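PDB 2OG5: L-asparagine oxygenase from Streptomyces coelicolor, which catalyses the iron(II)- and 2-oxoglutarate-dependent 3-hydroxylation of L-asparagine, supplying (2S,3S)-3-hydroxyasparagine for assembly of the calcium-dependent lipopeptide antibiotic. Local coordinates for residues E50-L55 and A126-A131; R103-D108 and M193-R198; G120-E125 and P148-A153; M135-L140 and T330-D335. All coordinates share one frame; numbering follows the deposited sequence. Where two conformers were deposited one is given.

Interaction 1 of 4, residues E50-L55 and A126-A131; sequences EIAWKL and ASLGAA
Leu-128 lays its isobutyl end on the indole of Trp-53, a CH-pi contact at the seam of two packed helices, 42-58 and 128-140, beside the jelly-roll of the enzyme. The two side chains meet at about a right angle. CD1 of Leu-128 sits almost squarely over the pyrrole half of the Trp-53 indole, 3.4 Å from the five-membered ring centroid and only 8° from its normal, while CD2 of Leu-128 approaches NE1 of Trp-53 at 3.6 Å. The same CD1 also reaches back to the other helix, 3.7 Å from CB of Ala-52, and sits between the indole and the backbone of helix 42-58 at Ala-52 and Trp-53. One turn further along, Ala-131 lets the helices come close: its CA is 5.4 Å from that of Ala-52. Small residues on both sides are what permit such an approach, a familiar device of helix packing. The first turn of helix 128-140 is tied off by Ser-127 at the N-cap, whose OG accepts from Ala-130 N at 3.2 Å in a nearly straight bond (169°). Helix 66-76 covers Leu-55 from another side, through Trp-68 and Ala-71. With its CG anti to the backbone N (chi1 179°), Leu-55 reaches toward the other helix, and its CD2 rests 3.7 Å from CB of Ala-131.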
loop_
_atom_site.group_PDB
_atom_site.type_symbol
_atom_site.label_atom_id
_atom_site.label_comp_id
_atom_site.label_asym_id
_atom_site.label_seq_id
_atom_site.Cartn_x
_atom_site.Cartn_y
_atom_site.Cartn_z
ATOM N N GLU A 50 -14.554 -18.564 5.387
ATOM C CA GLU A 50 -15.526 -19.259 4.539
ATOM C C GLU A 50 -15.760 -18.503 3.237
ATOM O O GLU A 50 -15.772 -19.086 2.161
ATOM C CB GLU A 50 -16.861 -19.428 5.277
ATOM C CG GLU A 50 -17.935 -20.200 4.501
ATOM C CD GLU A 50 -19.275 -20.297 5.244
ATOM O OE1 GLU A 50 -19.490 -19.550 6.230
ATOM O OE2 GLU A 50 -20.126 -21.122 4.829
ATOM N N ILE A 51 -15.955 -17.195 3.355
ATOM C CA ILE A 51 -16.213 -16.348 2.198
ATOM C C ILE A 51 -15.003 -16.330 1.247
ATOM O O ILE A 51 -15.162 -16.452 0.036
ATOM C CB ILE A 51 -16.550 -14.898 2.635
ATOM C CG1 ILE A 51 -17.876 -14.850 3.404
ATOM C CG2 ILE A 51 -16.656 -13.985 1.421
ATOM C CD1 ILE A 51 -18.046 -13.585 4.248
ATOM N N ALA A 52 -13.805 -16.181 1.809
ATOM C CA ALA A 52 -12.581 -16.134 1.017
ATOM C C ALA A 52 -12.328 -17.450 0.289
ATOM O O ALA A 52 -11.968 -17.449 -0.888
ATOM C CB ALA A 52 -11.395 -15.776 1.897
ATOM N N TRP A 53 -12.529 -18.573 0.976
ATOM C CA TRP A 53 -12.335 -19.879 0.338
ATOM C C TRP A 53 -13.334 -20.122 -0.787
ATOM O O TRP A 53 -12.972 -20.657 -1.832
ATOM C CB TRP A 53 -12.396 -21.017 1.365
ATOM C CG TRP A 53 -11.080 -21.282 2.002
ATOM C CD1 TRP A 53 -10.738 -21.068 3.307
ATOM C CD2 TRP A 53 -9.906 -21.804 1.361
ATOM N NE1 TRP A 53 -9.427 -21.431 3.520
ATOM C CE2 TRP A 53 -8.893 -21.879 2.341
ATOM C CE3 TRP A 53 -9.613 -22.206 0.052
ATOM C CZ2 TRP A 53 -7.604 -22.348 2.055
ATOM C CZ3 TRP A 53 -8.331 -22.669 -0.234
ATOM C CH2 TRP A 53 -7.343 -22.737 0.765
ATOM N N LYS A 54 -14.590 -19.738 -0.569
ATOM C CA LYS A 54 -15.619 -19.873 -1.597
ATOM C C LYS A 54 -15.263 -19.055 -2.840
ATOM O O LYS A 54 -15.380 -19.533 -3.965
ATOM C CB LYS A 54 -16.981 -19.453 -1.044
ATOM C CG LYS A 54 -18.153 -19.658 -1.998
ATOM C CD LYS A 54 -19.469 -19.329 -1.309
ATOM C CE LYS A 54 -20.633 -19.218 -2.299
ATOM N NZ LYS A 54 -21.658 -18.210 -1.855
ATOM N N LEU A 55 -14.830 -17.815 -2.636
ATOM C CA LEU A 55 -14.395 -16.978 -3.752
ATOM C C LEU A 55 -13.195 -17.591 -4.473
ATOM O O LEU A 55 -13.198 -17.727 -5.698
ATOM C CB LEU A 55 -14.035 -15.579 -3.249
ATOM C CG LEU A 55 -13.528 -14.564 -4.274
ATOM C CD1 LEU A 55 -14.538 -14.292 -5.371
ATOM C CD2 LEU A 55 -13.179 -13.290 -3.531
ATOM N N ALA A 126 -6.087 -17.659 -8.808
ATOM C CA ALA A 126 -6.987 -17.503 -7.675
ATOM C C ALA A 126 -6.327 -18.063 -6.423
ATOM O O ALA A 126 -5.643 -19.097 -6.473
ATOM C CB ALA A 126 -8.325 -18.212 -7.937
ATOM N N SER A 127 -6.509 -17.369 -5.308
ATOM C CA SER A 127 -5.925 -17.781 -4.045
ATOM C C SER A 127 -6.632 -17.079 -2.902
ATOM O O SER A 127 -7.356 -16.103 -3.118
ATOM C CB SER A 127 -4.427 -17.461 -4.005
ATOM O OG SER A 127 -4.206 -16.068 -3.836
ATOM N N LEU A 128 -6.401 -17.559 -1.685
ATOM C CA LEU A 128 -6.973 -16.948 -0.491
ATOM C C LEU A 128 -6.479 -15.504 -0.297
ATOM O O LEU A 128 -7.259 -14.604 0.049
ATOM C CB LEU A 128 -6.648 -17.803 0.736
ATOM C CG LEU A 128 -7.687 -17.892 1.836
ATOM C CD1 LEU A 128 -8.998 -18.468 1.310
ATOM C CD2 LEU A 128 -7.140 -18.758 2.970
ATOM N N GLY A 129 -5.189 -15.275 -0.534
ATOM C CA GLY A 129 -4.630 -13.930 -0.413
ATOM C C GLY A 129 -5.224 -12.950 -1.406
ATOM O O GLY A 129 -5.564 -11.816 -1.047
ATOM N N ALA A 130 -5.360 -13.382 -2.657
ATOM C CA ALA A 130 -6.025 -12.554 -3.666
ATOM C C ALA A 130 -7.472 -12.266 -3.279
ATOM O O ALA A 130 -7.969 -11.159 -3.486
ATOM C CB ALA A 130 -5.967 -13.212 -5.041
ATOM N N ALA A 131 -8.157 -13.264 -2.733
ATOM C CA ALA A 131 -9.550 -13.112 -2.324
ATOM C C ALA A 131 -9.672 -12.042 -1.249
ATOM O O ALA A 131 -10.462 -11.113 -1.363
ATOM C CB ALA A 131 -10.124 -14.459 -1.823
#

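Interaction 2 of 4, residues R103-D108 and M193-R198; sequences RGLPVD and MLLCLR
NH1 of Arg-198 is gripped twice, by hydrogen bonds to Thr-115 OG1 and Pro-113 O, right beside Leu-197, the residue on which Val-107 packs. The setting is the jelly-roll fold: strand 191-196 belongs to the larger sheet, its chain turns a corner at Leu-197, and the loop following strand 99-103 passes over it. Leu-197 and Arg-198 both face Trp-326 in a classic beta bulge. Across the contact itself the packing is aliphatic. Val-107 does most of the touching, and does it with a single branch. Its CG1 lies beside the backbone N (chi1 -70°), and from there it reaches the methyl CD2 of Leu-197 at 3.7 Å, the two side chains crossing obliquely, and more loosely CD1 of Leu-195 at 4.3 Å. The same CG1 lies 3.9 Å from the carbonyl O of Cys-196. At the other end of the contact Leu-105 is backed by Leu-301 of a neighbouring strand, which touches Leu-195 too. Pro-106 turns away from the strand and packs on helix 42-58 (Val-48, Ala-52) and on Val-132 of helix 128-140. Between Leu-105 and Leu-195 the approach is slight, CD1 to CD1 at 4.5 Å.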
loop_
_atom_site.group_PDB
_atom_site.type_symbol
_atom_site.label_atom_id
_atom_site.label_comp_id
_atom_site.label_asym_id
_atom_site.label_seq_id
_atom_site.Cartn_x
_atom_site.Cartn_y
_atom_site.Cartn_z
ATOM N N ARG A 103 -6.163 -7.853 12.136
ATOM C CA ARG A 103 -5.445 -9.080 12.499
ATOM C C ARG A 103 -6.425 -10.232 12.511
ATOM O O ARG A 103 -7.546 -10.075 12.968
ATOM C CB ARG A 103 -4.826 -8.935 13.887
ATOM C CG ARG A 103 -3.957 -7.715 14.045
ATOM C CD ARG A 103 -3.380 -7.625 15.443
ATOM N NE ARG A 103 -2.648 -6.373 15.632
ATOM C CZ ARG A 103 -1.345 -6.279 15.893
ATOM N NH1 ARG A 103 -0.576 -7.360 16.004
ATOM N NH2 ARG A 103 -0.797 -5.078 16.049
ATOM N N GLY A 104 -6.001 -11.386 12.017
ATOM C CA GLY A 104 -6.828 -12.592 12.063
ATOM C C GLY A 104 -7.524 -12.913 10.756
ATOM O O GLY A 104 -8.474 -13.701 10.738
ATOM N N LEU A 105 -7.053 -12.323 9.660
ATOM C CA LEU A 105 -7.595 -12.612 8.338
ATOM C C LEU A 105 -7.092 -13.966 7.855
ATOM O O LEU A 105 -6.025 -14.423 8.282
ATOM C CB LEU A 105 -7.226 -11.504 7.347
ATOM C CG LEU A 105 -7.995 -10.203 7.595
ATOM C CD1 LEU A 105 -7.304 -9.051 6.923
ATOM C CD2 LEU A 105 -9.453 -10.320 7.134
ATOM N N PRO A 106 -7.860 -14.620 6.968
ATOM C CA PRO A 106 -7.480 -15.969 6.569
ATOM C C PRO A 106 -6.317 -15.967 5.595
ATOM O O PRO A 106 -6.326 -15.214 4.620
ATOM C CB PRO A 106 -8.747 -16.512 5.903
ATOM C CG PRO A 106 -9.450 -15.307 5.393
ATOM C CD PRO A 106 -9.102 -14.173 6.310
ATOM N N VAL A 107 -5.308 -16.776 5.900
ATOM C CA VAL A 107 -4.215 -17.057 4.981
ATOM C C VAL A 107 -3.917 -18.551 5.077
ATOM O O VAL A 107 -4.069 -19.163 6.144
ATOM C CB VAL A 107 -2.938 -16.229 5.287
ATOM C CG1 VAL A 107 -3.161 -14.758 4.965
ATOM C CG2 VAL A 107 -2.507 -16.414 6.734
ATOM N N ASP A 108 -3.512 -19.135 3.955
ATOM C CA ASP A 108 -3.374 -20.588 3.845
ATOM C C ASP A 108 -1.979 -21.055 4.292
ATOM O O ASP A 108 -1.215 -21.594 3.492
ATOM C CB ASP A 108 -3.665 -21.007 2.395
ATOM C CG ASP A 108 -3.818 -22.514 2.226
ATOM O OD1 ASP A 108 -3.930 -23.254 3.238
ATOM O OD2 ASP A 108 -3.838 -22.958 1.057
ATOM N N MET A 193 -2.612 -1.518 0.496
ATOM C CA MET A 193 -2.908 -2.639 1.387
ATOM C C MET A 193 -1.811 -3.675 1.301
ATOM O O MET A 193 -1.417 -4.066 0.200
ATOM C CB MET A 193 -4.240 -3.282 1.005
ATOM C CG MET A 193 -5.387 -2.299 1.033
ATOM S SD MET A 193 -7.000 -3.095 0.925
ATOM C CE MET A 193 -6.873 -3.819 -0.689
ATOM N N LEU A 194 -1.329 -4.114 2.467
ATOM C CA LEU A 194 -0.284 -5.115 2.565
ATOM C C LEU A 194 -0.772 -6.263 3.443
ATOM O O LEU A 194 -0.981 -6.074 4.651
ATOM C CB LEU A 194 0.951 -4.493 3.197
ATOM C CG LEU A 194 1.639 -3.398 2.386
ATOM C CD1 LEU A 194 2.667 -2.663 3.250
ATOM C CD2 LEU A 194 2.281 -4.011 1.157
ATOM N N LEU A 195 -0.978 -7.428 2.833
ATOM C CA LEU A 195 -1.403 -8.631 3.555
ATOM C C LEU A 195 -0.188 -9.514 3.795
ATOM O O LEU A 195 0.507 -9.892 2.850
ATOM C CB LEU A 195 -2.452 -9.403 2.750
ATOM C CG LEU A 195 -2.960 -10.732 3.315
ATOM C CD1 LEU A 195 -3.719 -10.521 4.636
ATOM C CD2 LEU A 195 -3.815 -11.447 2.277
ATOM N N CYS A 196 0.058 -9.859 5.053
ATOM C CA CYS A 196 1.210 -10.685 5.384
ATOM C C CYS A 196 0.872 -12.164 5.251
ATOM O O CYS A 196 -0.048 -12.663 5.894
ATOM C CB CYS A 196 1.688 -10.388 6.797
ATOM S SG CYS A 196 3.082 -11.419 7.308
ATOM N N LEU A 197 1.627 -12.855 4.406
ATOM C CA LEU A 197 1.506 -14.303 4.261
ATOM C C LEU A 197 2.515 -15.039 5.136
ATOM O O LEU A 197 2.208 -16.070 5.724
ATOM C CB LEU A 197 1.717 -14.706 2.802
ATOM C CG LEU A 197 0.696 -14.188 1.787
ATOM C CD1 LEU A 197 0.999 -14.756 0.408
ATOM C CD2 LEU A 197 -0.737 -14.493 2.185
ATOM N N ARG A 198 3.724 -14.499 5.204
ATOM C CA ARG A 198 4.797 -15.101 5.985
ATOM C C ARG A 198 5.603 -13.952 6.578
ATOM O O ARG A 198 6.006 -13.042 5.858
ATOM C CB ARG A 198 5.653 -15.977 5.069
ATOM C CG ARG A 198 6.745 -16.750 5.753
ATOM C CD ARG A 198 7.381 -17.763 4.815
ATOM N NE ARG A 198 6.541 -18.950 4.624
ATOM C CZ ARG A 198 6.244 -19.511 3.451
ATOM N NH1 ARG A 198 6.698 -19.017 2.306
ATOM N NH2 ARG A 198 5.491 -20.599 3.432
#

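Interaction 3 of 4, residues G120-E125 and P148-A153; sequences GSVQRE and PEKNGA. With ACY (acetic acid), chain C.
The guanidinium of Arg-124 has CB of Ala-153 over one face, 3.5 Å above the plane and toward the rim, while at its edge lie a bound acetic acid, probably present as acetate, and the carbonyl O of Asn-151. Two irregular loops of the jelly-roll meet here, one leading into helix 128-140 and the other joining strands 142-146 and 156-158; the second carries Glu-149, which binds the substrate L-asparagine. The acetate, probably from the crystallisation liquor, shows how the flat cation can take a carboxylate in bidentate fashion: NE of Arg-124 gives OXT a nearly straight bond of 2.9 Å (177°), and NH2 of Arg-124 reaches the acetate O at 3.0 Å. Asn-151 ND2 donates to that same O. The bond from Arg-124 NH2 to Asn-151 O is weak at 3.3 Å, but NH1 has a salt bridge to Asp-64, which helps fix the plane. Beneath this polar layer, Val-122 and Ala-153 press together, CB to CB at 3.5 Å. Two conformers of Lys-150 were deposited; the one described here bends at chi2 (-84°). Its NZ donates a 2.8 Å hydrogen bond to the carbonyl O of Ser-121, tilted 20° from the carbonyl plane. The Lys-150 side chain touches the substrate-binding Asn-170, and NZ also donates to Asp-157 O and to a water that accepts from Gly-120 N.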
loop_
_atom_site.group_PDB
_atom_site.type_symbol
_atom_site.label_atom_id
_atom_site.label_comp_id
_atom_site.label_asym_id
_atom_site.label_seq_id
_atom_site.Cartn_x
_atom_site.Cartn_y
_atom_site.Cartn_z
ATOM N N GLY A 120 9.335 -9.069 -9.875
ATOM C CA GLY A 120 8.089 -8.950 -10.635
ATOM C C GLY A 120 7.070 -10.038 -10.321
ATOM O O GLY A 120 6.087 -10.200 -11.045
ATOM N N SER A 121 7.296 -10.774 -9.233
ATOM C CA SER A 121 6.392 -11.834 -8.787
ATOM C C SER A 121 4.992 -11.257 -8.503
ATOM O O SER A 121 4.873 -10.269 -7.791
ATOM C CB SER A 121 6.968 -12.454 -7.496
ATOM O OG SER A 121 6.236 -13.583 -7.090
ATOM N N VAL A 122 3.957 -11.858 -9.088
ATOM C CA VAL A 122 2.568 -11.432 -8.872
ATOM C C VAL A 122 1.646 -12.645 -8.732
ATOM O O VAL A 122 2.015 -13.761 -9.094
ATOM C CB VAL A 122 2.066 -10.520 -10.025
ATOM C CG1 VAL A 122 2.893 -9.257 -10.098
ATOM C CG2 VAL A 122 2.105 -11.273 -11.346
ATOM N N GLN A 123 0.432 -12.413 -8.234
ATOM C CA GLN A 123 -0.545 -13.474 -7.995
ATOM C C GLN A 123 -1.580 -13.484 -9.110
ATOM O O GLN A 123 -2.599 -12.797 -9.038
ATOM C CB GLN A 123 -1.208 -13.279 -6.621
ATOM C CG GLN A 123 -2.151 -14.392 -6.191
ATOM C CD GLN A 123 -1.431 -15.710 -5.979
ATOM O OE1 GLN A 123 -0.386 -15.760 -5.327
ATOM N NE2 GLN A 123 -1.980 -16.775 -6.544
ATOM N N ARG A 124 -1.312 -14.269 -10.152
ATOM C CA ARG A 124 -2.211 -14.374 -11.298
ATOM C C ARG A 124 -3.299 -15.412 -11.063
ATOM O O ARG A 124 -4.381 -15.306 -11.621
ATOM C CB ARG A 124 -1.441 -14.751 -12.575
ATOM C CG ARG A 124 -0.406 -13.732 -13.037
ATOM C CD ARG A 124 -1.058 -12.465 -13.541
ATOM N NE ARG A 124 -0.086 -11.498 -14.052
ATOM C CZ ARG A 124 -0.375 -10.232 -14.342
ATOM N NH1 ARG A 124 -1.610 -9.772 -14.193
ATOM N NH2 ARG A 124 0.567 -9.416 -14.793
ATOM N N GLU A 125 -3.001 -16.448 -10.281
ATOM C CA GLU A 125 -3.988 -17.494 -10.000
ATOM C C GLU A 125 -4.865 -17.125 -8.815
ATOM O O GLU A 125 -4.449 -16.379 -7.935
ATOM C CB GLU A 125 -3.288 -18.826 -9.712
ATOM C CG GLU A 125 -2.499 -19.363 -10.889
ATOM C CD GLU A 125 -3.365 -19.680 -12.093
ATOM O OE1 GLU A 125 -4.537 -20.086 -11.915
ATOM O OE2 GLU A 125 -2.867 -19.541 -13.233
ATOM N N PRO A 148 3.041 -0.257 -16.227
ATOM C CA PRO A 148 4.507 -0.351 -16.123
ATOM C C PRO A 148 5.103 -0.881 -14.818
ATOM O O PRO A 148 6.336 -0.993 -14.711
ATOM C CB PRO A 148 4.960 1.104 -16.322
ATOM C CG PRO A 148 3.827 1.782 -16.935
ATOM C CD PRO A 148 2.626 1.149 -16.305
ATOM N N GLU A 149 4.260 -1.203 -13.836
ATOM C CA GLU A 149 4.731 -1.680 -12.535
ATOM C C GLU A 149 4.103 -3.048 -12.227
ATOM O O GLU A 149 2.878 -3.175 -12.137
ATOM C CB GLU A 149 4.363 -0.652 -11.464
ATOM C CG GLU A 149 4.566 -1.081 -10.026
ATOM C CD GLU A 149 4.014 -0.075 -9.028
ATOM O OE1 GLU A 149 2.847 0.365 -9.179
ATOM O OE2 GLU A 149 4.757 0.262 -8.075
ATOM N N LYS A 150 4.950 -4.073 -12.103
ATOM C CA LYS A 150 4.477 -5.434 -11.848
ATOM C C LYS A 150 3.464 -5.876 -12.920
ATOM O O LYS A 150 2.512 -6.627 -12.643
ATOM C CB LYS A 150 3.871 -5.531 -10.440
ATOM C CG LYS A 150 4.883 -5.339 -9.306
ATOM C CD LYS A 150 5.602 -6.624 -8.977
ATOM C CE LYS A 150 6.014 -6.700 -7.523
ATOM N NZ LYS A 150 6.417 -8.072 -7.184
ATOM N N ASN A 151 3.663 -5.398 -14.146
ATOM C CA ASN A 151 2.831 -5.758 -15.290
ATOM C C ASN A 151 1.330 -5.533 -15.058
ATOM O O ASN A 151 0.485 -6.205 -15.642
ATOM C CB ASN A 151 3.134 -7.200 -15.740
ATOM C CG ASN A 151 4.533 -7.351 -16.345
ATOM O OD1 ASN A 151 5.219 -6.364 -16.640
ATOM N ND2 ASN A 151 4.947 -8.594 -16.557
ATOM N N GLY A 152 1.005 -4.546 -14.225
ATOM C CA GLY A 152 -0.381 -4.181 -13.986
ATOM C C GLY A 152 -1.190 -5.172 -13.175
ATOM O O GLY A 152 -2.408 -5.057 -13.119
ATOM N N ALA A 153 -0.521 -6.125 -12.522
ATOM C CA ALA A 153 -1.235 -7.133 -11.720
ATOM C C ALA A 153 -1.916 -6.481 -10.523
ATOM O O ALA A 153 -1.350 -5.612 -9.873
ATOM C CB ALA A 153 -0.290 -8.189 -11.225
HETATM C C ACY C . 3.508 -11.650 -14.521
HETATM O O ACY C . 3.355 -10.475 -14.899
HETATM O OXT ACY C . 2.593 -12.494 -14.415
HETATM C CH3 ACY C . 4.901 -12.064 -14.162
HETATM O O HOH W 1 9.022 -7.294 -7.586
HETATM O O HOH W 2 8.890 -10.246 -6.811
HETATM O O HOH W 3 -2.715 -7.453 -15.552
#

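Interaction 4 of 4, residues M135-L140 and T330-D335; sequences MTACGL and TFVLTD
Val-332 points its CB at Ala-137 and sets both methyls against it, with CG1 going on to Leu-140. From CB, branch CG1 stands anti to the backbone N (chi1 -176°); it reaches the carbonyl O of Ala-137 at 3.8 Å and then CB of Leu-140 at 3.9 Å. The other branch, CG2, lies beside the backbone N and ends 4.0 Å from CB of Ala-137, with Met-193 of the adjacent strand packed against the same valine. The contact is thus van der Waals packing. Earlier on the strand, Thr-330 sets its methyl CG2 4.1 Å from CB of Ala-137, while its OG1 has a hydrogen bond to Leu-154 O. Beyond Val-332, CG2 of Thr-334 comes to 4.1 Å from the carbonyl O of Leu-140, an atom that accepts a bond from Arg-91. Helix and strand run nearly parallel, their local axes 7.9 Å apart at an angle of 17°. Phe-331 turns the other way and touches the metal ligand Glu-181. A helix laid along one face of the larger sheet, with the metal centre on its other side, is an arrangement seen in the jelly-roll dioxygenases of the TauD and clavaminate synthase type.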
loop_
_atom_site.group_PDB
_atom_site.type_symbol
_atom_site.label_atom_id
_atom_site.label_comp_id
_atom_site.label_asym_id
_atom_site.label_seq_id
_atom_site.Cartn_x
_atom_site.Cartn_y
_atom_site.Cartn_z
ATOM N N MET A 135 -11.420 -8.396 -2.244
ATOM C CA MET A 135 -12.679 -8.099 -1.532
ATOM C C MET A 135 -12.542 -6.779 -0.776
ATOM O O MET A 135 -13.387 -5.890 -0.908
ATOM C CB MET A 135 -13.072 -9.226 -0.569
ATOM C CG MET A 135 -13.581 -10.469 -1.263
ATOM S SD MET A 135 -14.243 -11.731 -0.139
ATOM C CE MET A 135 -12.755 -12.260 0.720
ATOM N N THR A 136 -11.461 -6.617 -0.025
ATOM C CA THR A 136 -11.269 -5.396 0.758
ATOM C C THR A 136 -11.133 -4.173 -0.148
ATOM O O THR A 136 -11.667 -3.106 0.159
ATOM C CB THR A 136 -10.053 -5.487 1.685
ATOM O OG1 THR A 136 -10.150 -6.688 2.466
ATOM C CG2 THR A 136 -9.983 -4.276 2.614
ATOM N N ALA A 137 -10.430 -4.317 -1.267
ATOM C CA ALA A 137 -10.293 -3.216 -2.216
ATOM C C ALA A 137 -11.651 -2.747 -2.715
ATOM O O ALA A 137 -11.906 -1.550 -2.830
ATOM C CB ALA A 137 -9.417 -3.635 -3.402
ATOM N N CYS A 138 -12.532 -3.703 -3.009
ATOM C CA CYS A 138 -13.875 -3.368 -3.470
ATOM C C CYS A 138 -14.756 -2.742 -2.384
ATOM O O CYS A 138 -15.741 -2.062 -2.696
ATOM C CB CYS A 138 -14.560 -4.606 -4.058
ATOM S SG CYS A 138 -13.891 -5.150 -5.619
ATOM N N GLY A 139 -14.446 -3.001 -1.115
ATOM C CA GLY A 139 -15.105 -2.338 -0.004
ATOM C C GLY A 139 -14.685 -0.896 0.201
ATOM O O GLY A 139 -15.512 -0.042 0.560
ATOM N N LEU A 140 -13.401 -0.604 -0.009
ATOM C CA LEU A 140 -12.871 0.749 0.181
ATOM C C LEU A 140 -13.007 1.634 -1.058
ATOM O O LEU A 140 -12.929 2.857 -0.972
ATOM C CB LEU A 140 -11.402 0.691 0.599
ATOM C CG LEU A 140 -11.150 0.332 2.054
ATOM C CD1 LEU A 140 -9.664 0.066 2.283
ATOM C CD2 LEU A 140 -11.651 1.442 2.975
ATOM N N THR A 330 -2.093 -4.808 -2.715
ATOM C CA THR A 330 -3.086 -4.293 -3.644
ATOM C C THR A 330 -3.335 -2.815 -3.373
ATOM O O THR A 330 -3.421 -2.389 -2.221
ATOM C CB THR A 330 -4.397 -5.065 -3.525
ATOM O OG1 THR A 330 -4.156 -6.396 -3.965
ATOM C CG2 THR A 330 -5.505 -4.447 -4.363
ATOM N N PHE A 331 -3.405 -2.048 -4.459
ATOM C CA PHE A 331 -3.740 -0.627 -4.422
ATOM C C PHE A 331 -5.239 -0.415 -4.531
ATOM O O PHE A 331 -5.931 -1.144 -5.258
ATOM C CB PHE A 331 -3.079 0.107 -5.578
ATOM C CG PHE A 331 -1.577 -0.030 -5.632
ATOM C CD1 PHE A 331 -0.808 0.051 -4.488
ATOM C CD2 PHE A 331 -0.933 -0.224 -6.850
ATOM C CE1 PHE A 331 0.566 -0.052 -4.545
ATOM C CE2 PHE A 331 0.446 -0.337 -6.916
ATOM C CZ PHE A 331 1.196 -0.236 -5.762
ATOM N N VAL A 332 -5.742 0.595 -3.822
ATOM C CA VAL A 332 -7.142 0.995 -3.897
ATOM C C VAL A 332 -7.275 2.415 -4.415
ATOM O O VAL A 332 -6.560 3.317 -3.967
ATOM C CB VAL A 332 -7.796 0.927 -2.518
ATOM C CG1 VAL A 332 -9.284 1.246 -2.606
ATOM C CG2 VAL A 332 -7.570 -0.457 -1.903
ATOM N N LEU A 333 -8.197 2.585 -5.361
ATOM C CA LEU A 333 -8.618 3.875 -5.859
ATOM C C LEU A 333 -10.003 4.167 -5.283
ATOM O O LEU A 333 -10.940 3.388 -5.451
ATOM C CB LEU A 333 -8.628 3.889 -7.394
ATOM C CG LEU A 333 -7.236 3.693 -8.015
ATOM C CD1 LEU A 333 -7.332 3.396 -9.528
ATOM C CD2 LEU A 333 -6.340 4.891 -7.766
ATOM N N THR A 334 -10.108 5.279 -4.558
ATOM C CA THR A 334 -11.368 5.647 -3.919
ATOM C C THR A 334 -12.437 6.083 -4.909
ATOM O O THR A 334 -13.614 5.943 -4.615
ATOM C CB THR A 334 -11.153 6.755 -2.894
ATOM O OG1 THR A 334 -10.266 7.743 -3.436
ATOM C CG2 THR A 334 -10.550 6.163 -1.628
ATOM N N ASP A 335 -12.030 6.576 -6.077
ATOM C CA ASP A 335 -12.970 6.951 -7.129
ATOM C C ASP A 335 -12.397 6.518 -8.477
ATOM O O ASP A 335 -11.753 7.298 -9.178
ATOM C CB ASP A 335 -13.248 8.454 -7.106
ATOM C CG ASP A 335 -14.380 8.863 -8.044
ATOM O OD1 ASP A 335 -14.964 8.002 -8.735
ATOM O OD2 ASP A 335 -14.681 10.070 -8.093
#

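Interactions 1, 2 and 4 are buried and aliphatic or aromatic in character, whereas interaction 3 is partly exposed and built largely from charges, amides, waters and a bound acetate. Helix 128-140 serves both interaction 1, at its start, and interaction 4, at its end, and Met-135 bridges them by packing its CG against CD2 of Leu-55. Interactions 2 and 4 share the larger sheet through neighbouring strands, where Met-193 N probably bonds to Thr-330 O at 3.0 Å. Interaction 2 meets interaction 1 where Trp-53 packs on Asp-108. Interaction 3, beside the substrate site, touches interaction 4 through Glu-149 and Phe-331. Polarity thus follows exposure: even the loop of interaction 2 packs through apolar groups.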